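PDB 4G1P: Cys-Gly metallodipeptidase DUG1 from Saccharomyces cerevisiae, which hydrolyses the dipeptide Cys-Gly as a zinc- or manganese-dependent peptidase and serves as the catalytic component of the glutathione-degrading complex. Local coordinates for residues A388-F399 against L427-L438. Sequence-based numbering, arbitrary orientation.
Sequences AYWVSDPFNAQF and LTFQDALNTSVL
Within the alpha/beta scaffold of this M20 metallopeptidase, two sheets come together where strand 378-391 and helix 397-410 meet helix 426-433 and strand 437-439, an edge strand of the six-stranded mixed sheet within this chain. The main bridge is Trp390, whose CB points toward 427-438 and whose CG lies anti to the backbone N (chi1 171°), which sets the indole rim against that segment. Its NE1 donates to Gln430 OE1 at 3.0 Å, yet the bond does not follow a lone pair: the donor stands 64° out of the carbonyl plane. The Gln430 chain is extended to bring the amide there, and its other end is fixed by NE2 donating almost straight to Asp431 OD1 (172°). Elsewhere on the rim of the indole, Leu427 CD1 lies 3.8 Å from Trp390 CD1, while Val437 O sits near the ring plane, 3.5 Å from Trp390 CZ2. Replacing Trp390 by alanine would remove the indole and would probably leave Gln430 OE1 without this donor and open a gap between Leu427 and Val437. Beside this end, Leu427 CD2 touches Ala388 CB, the part of the contact nearest the bound cysteine, with about 11 Å between the Ala388 side chain and that ligand. At the other end, the Gln398 amide bridges the helix start and the beginning of strand 437-439: NE2 donates to Ser436 OG (3.1 Å), which lies in the amide plane, and also to Val196 O of the adjoining strand, while OE1 is hydrogen-bonded to Tyr471 OH, so both ends of this buried amide are satisfied. The water bound to Ser436 OG also accepts a weak hydrogen bond from Gln398 N. Asn396 OD1 N-caps the helix through Phe399 N, and the Phe399 ring is sandwiched, Pro394 CA over one face and Leu438 CD1 over the opposite one, 3.6 Å from the ring centroid in a CH-pi contact.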
loop_
_atom_site.group_PDB
_atom_site.type_symbol
_atom_site.label_atom_id
_atom_site.label_comp_id
_atom_site.label_asym_id
_atom_site.label_seq_id
_atom_site.Cartn_x
_atom_site.Cartn_y
_atom_site.Cartn_z
ATOM N N ALA A 388 14.976 -12.360 -19.750
ATOM C CA ALA A 388 14.964 -12.335 -21.209
ATOM C C ALA A 388 13.740 -12.995 -21.794
ATOM O O ALA A 388 13.164 -13.889 -21.187
ATOM C CB ALA A 388 16.195 -12.985 -21.753
ATOM N N TYR A 389 13.338 -12.545 -22.975
ATOM C CA TYR A 389 12.340 -13.269 -23.744
ATOM C C TYR A 389 12.996 -14.478 -24.406
ATOM O O TYR A 389 14.224 -14.583 -24.450
ATOM C CB TYR A 389 11.690 -12.364 -24.786
ATOM C CG TYR A 389 12.643 -11.753 -25.789
ATOM C CD1 TYR A 389 13.113 -12.493 -26.874
ATOM C CD2 TYR A 389 13.045 -10.433 -25.676
ATOM C CE1 TYR A 389 13.965 -11.945 -27.794
ATOM C CE2 TYR A 389 13.902 -9.871 -26.600
ATOM C CZ TYR A 389 14.355 -10.635 -27.655
ATOM O OH TYR A 389 15.209 -10.090 -28.576
ATOM N N TRP A 390 12.191 -15.390 -24.929
ATOM C CA TRP A 390 12.740 -16.601 -25.506
ATOM C C TRP A 390 11.807 -17.111 -26.577
ATOM O O TRP A 390 10.596 -17.152 -26.381
ATOM C CB TRP A 390 12.946 -17.654 -24.419
ATOM C CG TRP A 390 13.306 -19.030 -24.910
ATOM C CD1 TRP A 390 14.545 -19.465 -25.307
ATOM C CD2 TRP A 390 12.433 -20.164 -25.019
ATOM N NE1 TRP A 390 14.491 -20.797 -25.668
ATOM C CE2 TRP A 390 13.208 -21.249 -25.503
ATOM C CE3 TRP A 390 11.071 -20.369 -24.764
ATOM C CZ2 TRP A 390 12.665 -22.518 -25.731
ATOM C CZ3 TRP A 390 10.533 -21.620 -24.996
ATOM C CH2 TRP A 390 11.332 -22.686 -25.476
ATOM N N VAL A 391 12.365 -17.462 -27.728
ATOM C CA VAL A 391 11.565 -18.021 -28.794
ATOM C C VAL A 391 12.336 -19.190 -29.374
ATOM O O VAL A 391 13.541 -19.104 -29.606
ATOM C CB VAL A 391 11.269 -17.016 -29.934
ATOM C CG1 VAL A 391 10.133 -17.523 -30.788
ATOM C CG2 VAL A 391 10.915 -15.659 -29.401
ATOM N N SER A 392 11.634 -20.290 -29.607
ATOM C CA SER A 392 12.264 -21.450 -30.191
ATOM C C SER A 392 11.373 -22.065 -31.240
ATOM O O SER A 392 10.177 -21.780 -31.302
ATOM C CB SER A 392 12.572 -22.481 -29.119
ATOM O OG SER A 392 12.477 -23.780 -29.669
ATOM N N ASP A 393 11.972 -22.912 -32.066
ATOM C CA ASP A 393 11.245 -23.640 -33.088
ATOM C C ASP A 393 10.743 -24.920 -32.464
ATOM O O ASP A 393 11.535 -25.726 -31.980
ATOM C CB ASP A 393 12.160 -23.948 -34.279
ATOM C CG ASP A 393 11.707 -25.176 -35.073
ATOM O OD1 ASP A 393 12.066 -26.309 -34.666
ATOM O OD2 ASP A 393 11.004 -25.009 -36.101
ATOM N N PRO A 394 9.421 -25.114 -32.479
ATOM C CA PRO A 394 8.716 -26.244 -31.865
ATOM C C PRO A 394 8.754 -27.540 -32.677
ATOM O O PRO A 394 7.780 -28.301 -32.658
ATOM C CB PRO A 394 7.277 -25.747 -31.813
ATOM C CG PRO A 394 7.166 -24.854 -33.001
ATOM C CD PRO A 394 8.493 -24.163 -33.113
ATOM N N PHE A 395 9.841 -27.816 -33.380
ATOM C CA PHE A 395 9.845 -29.049 -34.158
ATOM C C PHE A 395 10.891 -30.069 -33.755
ATOM O O PHE A 395 10.756 -31.241 -34.098
ATOM C CB PHE A 395 9.834 -28.764 -35.661
ATOM C CG PHE A 395 8.523 -28.229 -36.134
ATOM C CD1 PHE A 395 7.434 -29.067 -36.256
ATOM C CD2 PHE A 395 8.359 -26.883 -36.394
ATOM C CE1 PHE A 395 6.224 -28.584 -36.651
ATOM C CE2 PHE A 395 7.138 -26.392 -36.789
ATOM C CZ PHE A 395 6.070 -27.241 -36.915
ATOM N N ASN A 396 11.899 -29.633 -33.002
ATOM C CA ASN A 396 12.939 -30.518 -32.469
ATOM C C ASN A 396 12.531 -31.689 -31.567
ATOM O O ASN A 396 11.444 -31.713 -30.975
ATOM C CB ASN A 396 13.787 -29.765 -31.438
ATOM C CG ASN A 396 12.946 -29.178 -30.319
ATOM O OD1 ASN A 396 12.328 -29.903 -29.534
ATOM N ND2 ASN A 396 12.901 -27.859 -30.258
ATOM N N ALA A 397 13.448 -32.643 -31.455
ATOM C CA ALA A 397 13.209 -33.938 -30.832
ATOM C C ALA A 397 12.281 -33.835 -29.621
ATOM O O ALA A 397 11.342 -34.616 -29.485
ATOM C CB ALA A 397 14.541 -34.585 -30.438
ATOM N N GLN A 398 12.540 -32.852 -28.757
ATOM C CA GLN A 398 11.806 -32.725 -27.493
ATOM C C GLN A 398 10.319 -32.484 -27.677
ATOM O O GLN A 398 9.505 -33.154 -27.050
ATOM C CB GLN A 398 12.409 -31.638 -26.599
ATOM C CG GLN A 398 13.643 -32.084 -25.827
ATOM C CD GLN A 398 13.826 -31.294 -24.548
ATOM O OE1 GLN A 398 13.135 -31.531 -23.558
ATOM N NE2 GLN A 398 14.743 -30.338 -24.569
ATOM N N PHE A 399 9.971 -31.536 -28.539
ATOM C CA PHE A 399 8.568 -31.234 -28.814
ATOM C C PHE A 399 7.856 -32.420 -29.470
ATOM O O PHE A 399 6.695 -32.691 -29.194
ATOM C CB PHE A 399 8.437 -29.965 -29.673
ATOM C CG PHE A 399 8.596 -28.681 -28.898
ATOM C CD1 PHE A 399 7.530 -28.139 -28.201
ATOM C CD2 PHE A 399 9.802 -28.012 -28.876
ATOM C CE1 PHE A 399 7.665 -26.954 -27.476
ATOM C CE2 PHE A 399 9.948 -26.820 -28.172
ATOM C CZ PHE A 399 8.872 -26.294 -27.463
ATOM N N LEU A 427 16.399 -18.844 -21.438
ATOM C CA LEU A 427 17.406 -18.509 -22.433
ATOM C C LEU A 427 18.808 -18.860 -21.965
ATOM O O LEU A 427 19.635 -19.317 -22.762
ATOM C CB LEU A 427 17.344 -17.029 -22.776
ATOM C CG LEU A 427 18.106 -16.585 -24.019
ATOM C CD1 LEU A 427 17.834 -17.505 -25.213
ATOM C CD2 LEU A 427 17.701 -15.166 -24.343
ATOM N N THR A 428 19.076 -18.649 -20.679
ATOM C CA THR A 428 20.372 -19.004 -20.119
ATOM C C THR A 428 20.615 -20.508 -20.215
ATOM O O THR A 428 21.729 -20.935 -20.482
ATOM C CB THR A 428 20.537 -18.518 -18.666
ATOM O OG1 THR A 428 20.523 -17.090 -18.638
ATOM C CG2 THR A 428 21.858 -18.983 -18.093
ATOM N N PHE A 429 19.582 -21.322 -20.031
ATOM C CA PHE A 429 19.777 -22.762 -20.203
ATOM C C PHE A 429 20.149 -23.089 -21.644
ATOM O O PHE A 429 21.125 -23.815 -21.912
ATOM C CB PHE A 429 18.551 -23.558 -19.765
ATOM C CG PHE A 429 18.494 -23.808 -18.280
ATOM C CD1 PHE A 429 19.503 -24.513 -17.646
ATOM C CD2 PHE A 429 17.423 -23.356 -17.518
ATOM C CE1 PHE A 429 19.446 -24.743 -16.277
ATOM C CE2 PHE A 429 17.367 -23.598 -16.156
ATOM C CZ PHE A 429 18.378 -24.283 -15.539
ATOM N N GLN A 430 19.385 -22.525 -22.569
ATOM C CA GLN A 430 19.590 -22.816 -23.975
ATOM C C GLN A 430 20.989 -22.454 -24.429
ATOM O O GLN A 430 21.689 -23.288 -24.964
ATOM C CB GLN A 430 18.579 -22.076 -24.823
ATOM C CG GLN A 430 18.830 -22.214 -26.289
ATOM C CD GLN A 430 17.834 -21.418 -27.088
ATOM O OE1 GLN A 430 16.746 -21.906 -27.392
ATOM N NE2 GLN A 430 18.189 -20.176 -27.422
ATOM N N ASP A 431 21.396 -21.218 -24.180
ATOM C CA ASP A 431 22.687 -20.723 -24.635
ATOM C C ASP A 431 23.885 -21.300 -23.883
ATOM O O ASP A 431 24.858 -21.719 -24.505
ATOM C CB ASP A 431 22.723 -19.199 -24.572
ATOM C CG ASP A 431 21.815 -18.550 -25.606
ATOM O OD1 ASP A 431 21.128 -19.283 -26.364
ATOM O OD2 ASP A 431 21.782 -17.300 -25.652
ATOM N N ALA A 432 23.823 -21.322 -22.554
ATOM C CA ALA A 432 24.953 -21.780 -21.760
ATOM C C ALA A 432 25.244 -23.265 -21.948
ATOM O O ALA A 432 26.404 -23.681 -21.939
ATOM C CB ALA A 432 24.733 -21.474 -20.286
ATOM N N LEU A 433 24.195 -24.065 -22.104
ATOM C CA LEU A 433 24.366 -25.505 -22.190
ATOM C C LEU A 433 24.369 -25.957 -23.641
ATOM O O LEU A 433 24.764 -27.084 -23.954
ATOM C CB LEU A 433 23.264 -26.236 -21.410
ATOM C CG LEU A 433 23.140 -25.990 -19.901
ATOM C CD1 LEU A 433 22.215 -27.026 -19.260
ATOM C CD2 LEU A 433 24.511 -25.933 -19.189
ATOM N N ASN A 434 23.936 -25.059 -24.520
ATOM C CA ASN A 434 23.725 -25.369 -25.935
ATOM C C ASN A 434 22.919 -26.636 -26.173
ATOM O O ASN A 434 23.412 -27.594 -26.752
ATOM C CB ASN A 434 25.044 -25.384 -26.707
ATOM C CG ASN A 434 25.714 -24.014 -26.732
ATOM O OD1 ASN A 434 26.705 -23.789 -26.034
ATOM N ND2 ASN A 434 25.163 -23.083 -27.526
ATOM N N THR A 435 21.682 -26.625 -25.689
ATOM C CA THR A 435 20.722 -27.686 -25.948
ATOM C C THR A 435 19.391 -27.027 -26.253
ATOM O O THR A 435 19.263 -25.809 -26.149
ATOM C CB THR A 435 20.516 -28.579 -24.724
ATOM O OG1 THR A 435 20.357 -27.753 -23.562
ATOM C CG2 THR A 435 21.705 -29.497 -24.529
ATOM N N SER A 436 18.401 -27.829 -26.621
ATOM C CA SER A 436 17.057 -27.322 -26.793
ATOM C C SER A 436 16.350 -27.258 -25.445
ATOM O O SER A 436 16.709 -27.970 -24.508
ATOM C CB SER A 436 16.271 -28.222 -27.726
ATOM O OG SER A 436 16.203 -29.528 -27.191
ATOM N N VAL A 437 15.346 -26.400 -25.349
ATOM C CA VAL A 437 14.527 -26.331 -24.157
ATOM C C VAL A 437 13.090 -26.563 -24.549
ATOM O O VAL A 437 12.627 -26.030 -25.555
ATOM C CB VAL A 437 14.638 -24.963 -23.462
ATOM C CG1 VAL A 437 13.611 -24.848 -22.349
ATOM C CG2 VAL A 437 16.059 -24.749 -22.913
ATOM N N LEU A 438 12.397 -27.384 -23.763
ATOM C CA LEU A 438 10.967 -27.605 -23.922
ATOM C C LEU A 438 10.182 -27.086 -22.706
ATOM O O LEU A 438 10.569 -27.339 -21.563
ATOM C CB LEU A 438 10.711 -29.092 -24.090
ATOM C CG LEU A 438 9.279 -29.532 -23.821
ATOM C CD1 LEU A 438 8.384 -29.129 -24.972
ATOM C CD2 LEU A 438 9.229 -31.033 -23.593
HETATM O O HOH W 1 15.683 -31.766 -28.699
#